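Local coordinates for protein glycoside Hydrolase (Bacteroides uniformis, PDB 5TA0) that probably hydrolyses agarose chains as a glycoside hydrolase of a human gut bacterium, and binds the oligosaccharide neoagarooctaose, at residues L138-S143 and G173-R178; E166-A171 and F223-T228. All coordinates share one frame; numbering follows the deposited sequence. Where two conformers were deposited one is given.

From the N terminus the chain reaches strand 134-140 of the parallel sheet of the barrel; its last residues and the loop after them form 138-143. A mostly irregular excursion then leads through 166-171 into helix 170-183. Contact 1 closes this loop by laying residues 173-178 of the helix against the strand they follow. Residues 166-171, at the start of the same helix, wait for a later partner: the chain passes strand 197-199 and helix 204-210 before helix 219-236 brings 223-228 to them in contact 2. The two closures therefore cross. Sharing helix 170-183, they tie it to the sheet and to the next long helix. The centres of the two contacts lie about 12 Å apart.

Contact 1 (L138-S143 and G173-R178). With GAL (beta-D-galactopyranose), chain C; AAL (3,6-anhydro-alpha-L-galactopyranose), chain B.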
loop_
_atom_site.group_PDB
_atom_site.type_symbol
_atom_site.label_atom_id
_atom_site.label_comp_id
_atom_site.label_asym_id
_atom_site.label_seq_id
_atom_site.Cartn_x
_atom_site.Cartn_y
_atom_site.Cartn_z
ATOM N N LEU A 138 -10.481 -10.552 -3.392
ATOM C CA LEU A 138 -10.698 -11.286 -4.635
ATOM C C LEU A 138 -10.456 -10.343 -5.823
ATOM O O LEU A 138 -10.796 -9.176 -5.769
ATOM C CB LEU A 138 -12.131 -11.838 -4.637
ATOM C CG LEU A 138 -12.516 -12.752 -5.806
ATOM C CD1 LEU A 138 -11.606 -13.976 -5.925
ATOM C CD2 LEU A 138 -13.967 -13.222 -5.672
ATOM N N CYS A 139 -9.838 -10.870 -6.880
ATOM C CA CYS A 139 -9.598 -10.109 -8.099
ATOM C C CYS A 139 -9.498 -11.047 -9.268
ATOM O O CYS A 139 -9.082 -12.215 -9.109
ATOM C CB CYS A 139 -8.296 -9.312 -7.947
ATOM S SG CYS A 139 -7.910 -8.141 -9.273
ATOM N N ASN A 140 -9.861 -10.559 -10.453
ATOM C CA ASN A 140 -9.613 -11.284 -11.705
ATOM C C ASN A 140 -8.278 -10.862 -12.303
ATOM O O ASN A 140 -8.005 -9.656 -12.454
ATOM C CB ASN A 140 -10.701 -10.969 -12.729
ATOM C CG ASN A 140 -12.038 -11.509 -12.326
ATOM O OD1 ASN A 140 -12.285 -12.711 -12.433
ATOM N ND2 ASN A 140 -12.885 -10.635 -11.782
ATOM N N GLN A 141 -7.478 -11.839 -12.732
ATOM C CA GLN A 141 -6.389 -11.530 -13.670
ATOM C C GLN A 141 -6.984 -10.991 -14.976
ATOM O O GLN A 141 -8.163 -11.182 -15.277
ATOM C CB GLN A 141 -5.553 -12.767 -13.932
ATOM C CG GLN A 141 -4.767 -13.220 -12.725
ATOM C CD GLN A 141 -4.022 -14.505 -12.965
ATOM O OE1 GLN A 141 -3.417 -14.716 -14.049
ATOM N NE2 GLN A 141 -4.083 -15.403 -11.995
ATOM N N PHE A 142 -6.173 -10.241 -15.704
ATOM C CA PHE A 142 -6.636 -9.543 -16.882
ATOM C C PHE A 142 -7.342 -10.442 -17.909
ATOM O O PHE A 142 -8.403 -10.075 -18.431
ATOM C CB PHE A 142 -5.489 -8.797 -17.562
ATOM C CG PHE A 142 -5.939 -7.996 -18.752
ATOM C CD1 PHE A 142 -5.804 -8.490 -20.057
ATOM C CD2 PHE A 142 -6.585 -6.788 -18.577
ATOM C CE1 PHE A 142 -6.273 -7.761 -21.135
ATOM C CE2 PHE A 142 -7.058 -6.067 -19.652
ATOM C CZ PHE A 142 -6.884 -6.551 -20.928
ATOM N N SER A 143 -6.762 -11.607 -18.186
ATOM C CA SER A 143 -7.225 -12.488 -19.261
ATOM C C SER A 143 -7.697 -13.803 -18.680
ATOM O O SER A 143 -7.040 -14.326 -17.797
ATOM C CB SER A 143 -6.057 -12.750 -20.202
ATOM O OG SER A 143 -6.470 -13.493 -21.324
ATOM N N GLY A 173 -19.204 -9.420 -15.917
ATOM C CA GLY A 173 -19.773 -9.100 -14.617
ATOM C C GLY A 173 -20.703 -10.167 -14.045
ATOM O O GLY A 173 -20.688 -10.433 -12.854
ATOM N N GLU A 174 -21.528 -10.725 -14.908
ATOM C CA GLU A 174 -22.410 -11.803 -14.487
ATOM C C GLU A 174 -21.587 -12.998 -14.033
ATOM O O GLU A 174 -21.896 -13.610 -13.016
ATOM C CB GLU A 174 -23.383 -12.204 -15.586
ATOM C CG GLU A 174 -24.289 -13.330 -15.148
ATOM C CD GLU A 174 -25.293 -13.781 -16.181
ATOM O OE1 GLU A 174 -25.508 -15.008 -16.246
ATOM O OE2 GLU A 174 -25.912 -12.938 -16.855
ATOM N N PHE A 175 -20.543 -13.348 -14.791
ATOM C CA PHE A 175 -19.653 -14.412 -14.349
ATOM C C PHE A 175 -19.152 -14.113 -12.927
ATOM O O PHE A 175 -19.154 -14.982 -12.046
ATOM C CB PHE A 175 -18.461 -14.586 -15.325
ATOM C CG PHE A 175 -17.326 -15.355 -14.703
ATOM C CD1 PHE A 175 -17.393 -16.747 -14.552
ATOM C CD2 PHE A 175 -16.232 -14.693 -14.183
ATOM C CE1 PHE A 175 -16.386 -17.424 -13.878
ATOM C CE2 PHE A 175 -15.242 -15.382 -13.512
ATOM C CZ PHE A 175 -15.311 -16.734 -13.378
ATOM N N TYR A 176 -18.639 -12.903 -12.726
ATOM C CA TYR A 176 -18.029 -12.573 -11.423
ATOM C C TYR A 176 -19.059 -12.628 -10.294
ATOM O O TYR A 176 -18.812 -13.198 -9.222
ATOM C CB TYR A 176 -17.379 -11.198 -11.518
ATOM C CG TYR A 176 -16.348 -10.814 -10.476
ATOM C CD1 TYR A 176 -15.776 -11.721 -9.564
ATOM C CD2 TYR A 176 -15.874 -9.504 -10.447
ATOM C CE1 TYR A 176 -14.771 -11.328 -8.684
ATOM C CE2 TYR A 176 -14.864 -9.118 -9.574
ATOM C CZ TYR A 176 -14.328 -10.025 -8.685
ATOM O OH TYR A 176 -13.328 -9.700 -7.805
ATOM N N GLY A 177 -20.222 -12.024 -10.524
ATOM C CA GLY A 177 -21.280 -12.046 -9.497
ATOM C C GLY A 177 -21.755 -13.462 -9.191
ATOM O O GLY A 177 -21.923 -13.819 -8.025
ATOM N N ARG A 178 -21.956 -14.280 -10.218
ATOM C CA ARG A 178 -22.400 -15.666 -9.996
ATOM C C ARG A 178 -21.320 -16.464 -9.290
ATOM O O ARG A 178 -21.598 -17.250 -8.401
ATOM C CB ARG A 178 -22.803 -16.348 -11.286
ATOM C CG ARG A 178 -24.103 -15.855 -11.896
ATOM C CD ARG A 178 -24.411 -16.688 -13.127
ATOM N NE ARG A 178 -25.700 -16.340 -13.694
ATOM C CZ ARG A 178 -26.871 -16.708 -13.196
ATOM N NH1 ARG A 178 -26.931 -17.502 -12.153
ATOM N NH2 ARG A 178 -27.988 -16.256 -13.771
HETATM C C1 GAL C . -1.323 -16.258 -9.831
HETATM C C2 GAL C . -2.226 -17.371 -9.291
HETATM C C3 GAL C . -1.904 -18.734 -9.916
HETATM C C4 GAL C . -1.831 -18.610 -11.433
HETATM C C5 GAL C . -0.850 -17.501 -11.805
HETATM C C6 GAL C . -0.700 -17.308 -13.312
HETATM O O2 GAL C . -2.051 -17.410 -7.875
HETATM O O3 GAL C . -2.863 -19.721 -9.494
HETATM O O4 GAL C . -3.121 -18.252 -11.955
HETATM O O5 GAL C . -1.299 -16.253 -11.252
HETATM O O6 GAL C . 0.210 -16.228 -13.589
HETATM C C1 AAL B . 0.038 -11.247 -9.878
HETATM C C2 AAL B . -1.434 -11.447 -10.292
HETATM C C3 AAL B . -2.056 -12.659 -9.619
HETATM C C4 AAL B . -1.171 -13.866 -9.831
HETATM C C5 AAL B . -0.031 -13.508 -8.931
HETATM C C6 AAL B . -0.745 -13.003 -7.717
HETATM O O2 AAL B . -1.547 -11.644 -11.706
HETATM O O3 AAL B . -1.983 -12.471 -8.201
HETATM O O4 AAL B . -1.837 -15.035 -9.310
HETATM O O5 AAL B . 0.734 -12.433 -9.485
#
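The side-chain amide of Asn140 lies over the ring of Tyr176, joining strand 134-140 of the barrel's parallel sheet to helix 170-183, which runs back along it in the strand-then-helix order of an alpha/beta barrel. The axes of the short segments are 11.0 Å apart and nearly antiparallel, and side chains bridge the gap. ND2 of Asn140 sits 3.2 Å above the centre of the Tyr176 ring; the amide plane stands steeply to the ring, at 71°, and the nitrogen rather than the flat of the amide meets the face. ND2 is also hydrogen-bonded to the carbonyl of Val200, so this buried nitrogen has its polar partner there, while the ring covers it. On its other branch, OD1 faces the edge of the Phe175 ring, 4.1 Å from CE2. Leu138 and Tyr176 reach out toward each other, and Leu138 meets the ring at its edge, with CD2 3.6 Å from CE1. Tyr176 reaches both residues because its CG is anti to the backbone N (chi1 -162°), which sends the ring toward the strand. Its hydroxyl passes close to the Leu138 carbonyl at a poor angle and bonds instead to the carbonyl of Glu199, in the neighbouring strand 197-199. A leucine in place of Tyr176 would probably leave that carbonyl without its hydroxyl partner and Asn140 ND2 without the aromatic face beneath it. Ile88 of helix 86-94 and Val233 of helix 219-236 also pack on Tyr176. Next in the chain after Asn140, Gln141 turns to the bound glycan: its NE2 donates a nearly straight hydrogen bond to O4 of the galactose, 3.0 Å long with an N-H...O angle of 164°.

Contact 2 (E166-A171 and F223-T228); sequences EPFGTA and FEFHST
Phe168 lays the CD2-CE2 side of its ring against CB and CD1 of Phe225, CE2 lying 3.9 Å from CD1. The rings meet obliquely, their planes at 53° and centroids 5.8 Å apart. Phe225 extends its CG anti to the backbone N (chi1 172°), which brings CD1 to within 3.6 Å of Gly169 CA as well. Gly169 packs its CA directly on this ring, where a CB would probably clash, and the glycine's positive phi (97°) would also press a CB against the preceding carbonyl. Gly169, the third residue of a type II beta turn from Pro167 to Thr170, is the N-cap of helix 170-183. Two donors of Thr170, its backbone N and its OG1, grip the Pro167 carbonyl; OG1, 2.7 Å from that oxygen, approaches in the carbonyl plane on a lone pair. Thr228 packs against the turn, its CG2 3.5 Å from Phe168 O, while its OG1 faces Pro167 CB. One water joins the two sides, donating to Phe168 O and hydrogen-bonded to Thr228 OG1. Beyond the pair, Lys221 makes a cation-pi contact with Phe168, and Tyr146 meets Phe225 edge-to-face. The contact thus seats the start of helix 170-183 beside helix 219-236, whose Phe223 and Ser227 touch helix 264-271, with Phe223 also meeting Tyr245 of strand 242-247.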
loop_
_atom_site.group_PDB
_atom_site.type_symbol
_atom_site.label_atom_id
_atom_site.label_comp_id
_atom_site.label_asym_id
_atom_site.label_seq_id
_atom_site.Cartn_x
_atom_site.Cartn_y
_atom_site.Cartn_z
ATOM N N GLU A 166 -27.070 -4.371 -22.938
ATOM C CA GLU A 166 -25.898 -5.194 -22.602
ATOM C C GLU A 166 -24.647 -4.326 -22.700
ATOM O O GLU A 166 -23.886 -4.424 -23.657
ATOM C CB GLU A 166 -25.813 -6.416 -23.508
ATOM C CG GLU A 166 -24.796 -7.433 -23.018
ATOM C CD GLU A 166 -24.571 -8.592 -23.951
ATOM O OE1 GLU A 166 -25.486 -8.963 -24.709
ATOM O OE2 GLU A 166 -23.460 -9.160 -23.948
ATOM N N PRO A 167 -24.425 -3.471 -21.688
ATOM C CA PRO A 167 -23.240 -2.625 -21.715
ATOM C C PRO A 167 -21.966 -3.451 -21.613
ATOM O O PRO A 167 -21.978 -4.562 -21.084
ATOM C CB PRO A 167 -23.402 -1.708 -20.492
ATOM C CG PRO A 167 -24.398 -2.372 -19.653
ATOM C CD PRO A 167 -25.318 -3.111 -20.568
ATOM N N PHE A 168 -20.890 -2.899 -22.138
ATOM C CA PHE A 168 -19.602 -3.607 -22.188
ATOM C C PHE A 168 -19.190 -4.156 -20.836
ATOM O O PHE A 168 -19.083 -3.436 -19.859
ATOM C CB PHE A 168 -18.542 -2.654 -22.687
ATOM C CG PHE A 168 -17.213 -3.291 -22.894
ATOM C CD1 PHE A 168 -17.034 -4.201 -23.917
ATOM C CD2 PHE A 168 -16.118 -2.949 -22.085
ATOM C CE1 PHE A 168 -15.808 -4.775 -24.128
ATOM C CE2 PHE A 168 -14.892 -3.537 -22.294
ATOM C CZ PHE A 168 -14.735 -4.427 -23.319
ATOM N N GLY A 169 -18.967 -5.466 -20.790
ATOM C CA GLY A 169 -18.650 -6.173 -19.568
ATOM C C GLY A 169 -19.800 -6.874 -18.866
ATOM O O GLY A 169 -19.602 -7.468 -17.806
ATOM N N THR A 170 -21.018 -6.822 -19.415
ATOM C CA THR A 170 -22.166 -7.470 -18.777
ATOM C C THR A 170 -21.880 -8.949 -18.500
ATOM O O THR A 170 -22.097 -9.412 -17.374
ATOM C CB THR A 170 -23.436 -7.269 -19.608
ATOM O OG1 THR A 170 -23.790 -5.866 -19.579
ATOM C CG2 THR A 170 -24.577 -8.087 -19.096
ATOM N N ALA A 171 -21.384 -9.676 -19.494
ATOM C CA ALA A 171 -21.147 -11.111 -19.311
ATOM C C ALA A 171 -20.016 -11.379 -18.325
ATOM O O ALA A 171 -20.116 -12.262 -17.478
ATOM C CB ALA A 171 -20.877 -11.796 -20.628
ATOM N N PHE A 223 -12.514 1.977 -17.991
ATOM C CA PHE A 223 -13.143 2.632 -16.834
ATOM C C PHE A 223 -14.655 2.400 -16.785
ATOM O O PHE A 223 -15.211 2.105 -15.712
ATOM C CB PHE A 223 -12.735 4.113 -16.796
ATOM C CG PHE A 223 -11.261 4.331 -16.735
ATOM C CD1 PHE A 223 -10.395 3.394 -16.153
ATOM C CD2 PHE A 223 -10.691 5.489 -17.261
ATOM C CE1 PHE A 223 -9.048 3.613 -16.093
ATOM C CE2 PHE A 223 -9.333 5.712 -17.197
ATOM C CZ PHE A 223 -8.498 4.766 -16.610
ATOM N N GLU A 224 -15.324 2.526 -17.947
ATOM C CA GLU A 224 -16.760 2.229 -18.057
ATOM C C GLU A 224 -17.018 0.795 -17.601
ATOM O O GLU A 224 -17.957 0.544 -16.844
ATOM C CB GLU A 224 -17.317 2.406 -19.501
ATOM C CG GLU A 224 -17.605 3.847 -19.954
ATOM C CD GLU A 224 -18.182 4.000 -21.377
ATOM O OE1 GLU A 224 -18.809 3.053 -21.900
ATOM O OE2 GLU A 224 -17.933 5.071 -21.945
ATOM N N PHE A 225 -16.177 -0.138 -18.067
ATOM C CA PHE A 225 -16.266 -1.557 -17.685
ATOM C C PHE A 225 -16.336 -1.736 -16.168
ATOM O O PHE A 225 -17.087 -2.567 -15.684
ATOM C CB PHE A 225 -15.066 -2.266 -18.318
ATOM C CG PHE A 225 -14.831 -3.700 -17.919
ATOM C CD1 PHE A 225 -15.437 -4.727 -18.625
ATOM C CD2 PHE A 225 -13.894 -4.035 -16.960
ATOM C CE1 PHE A 225 -15.170 -6.046 -18.322
ATOM C CE2 PHE A 225 -13.615 -5.351 -16.677
ATOM C CZ PHE A 225 -14.249 -6.358 -17.359
ATOM N N HIS A 226 -15.592 -0.941 -15.415
ATOM C CA HIS A 226 -15.634 -1.047 -13.969
ATOM C C HIS A 226 -17.032 -0.779 -13.387
ATOM O O HIS A 226 -17.461 -1.482 -12.483
ATOM C CB HIS A 226 -14.614 -0.119 -13.301
ATOM C CG HIS A 226 -13.223 -0.675 -13.278
ATOM N ND1 HIS A 226 -12.434 -0.813 -14.394
ATOM C CD2 HIS A 226 -12.488 -1.158 -12.250
ATOM C CE1 HIS A 226 -11.281 -1.367 -14.057
ATOM N NE2 HIS A 226 -11.276 -1.565 -12.756
ATOM N N SER A 227 -17.732 0.232 -13.881
ATOM C CA SER A 227 -19.104 0.490 -13.401
ATOM C C SER A 227 -20.015 -0.691 -13.701
ATOM O O SER A 227 -20.806 -1.103 -12.866
ATOM C CB SER A 227 -19.662 1.740 -14.046
ATOM O OG SER A 227 -18.946 2.899 -13.623
ATOM N N THR A 228 -19.867 -1.256 -14.900
ATOM C CA THR A 228 -20.699 -2.394 -15.283
ATOM C C THR A 228 -20.394 -3.623 -14.429
ATOM O O THR A 228 -21.308 -4.321 -13.977
ATOM C CB THR A 228 -20.538 -2.651 -16.774
ATOM O OG1 THR A 228 -21.034 -1.485 -17.473
ATOM C CG2 THR A 228 -21.321 -3.900 -17.231
HETATM O O HOH W 1 -19.486 -0.819 -19.514
#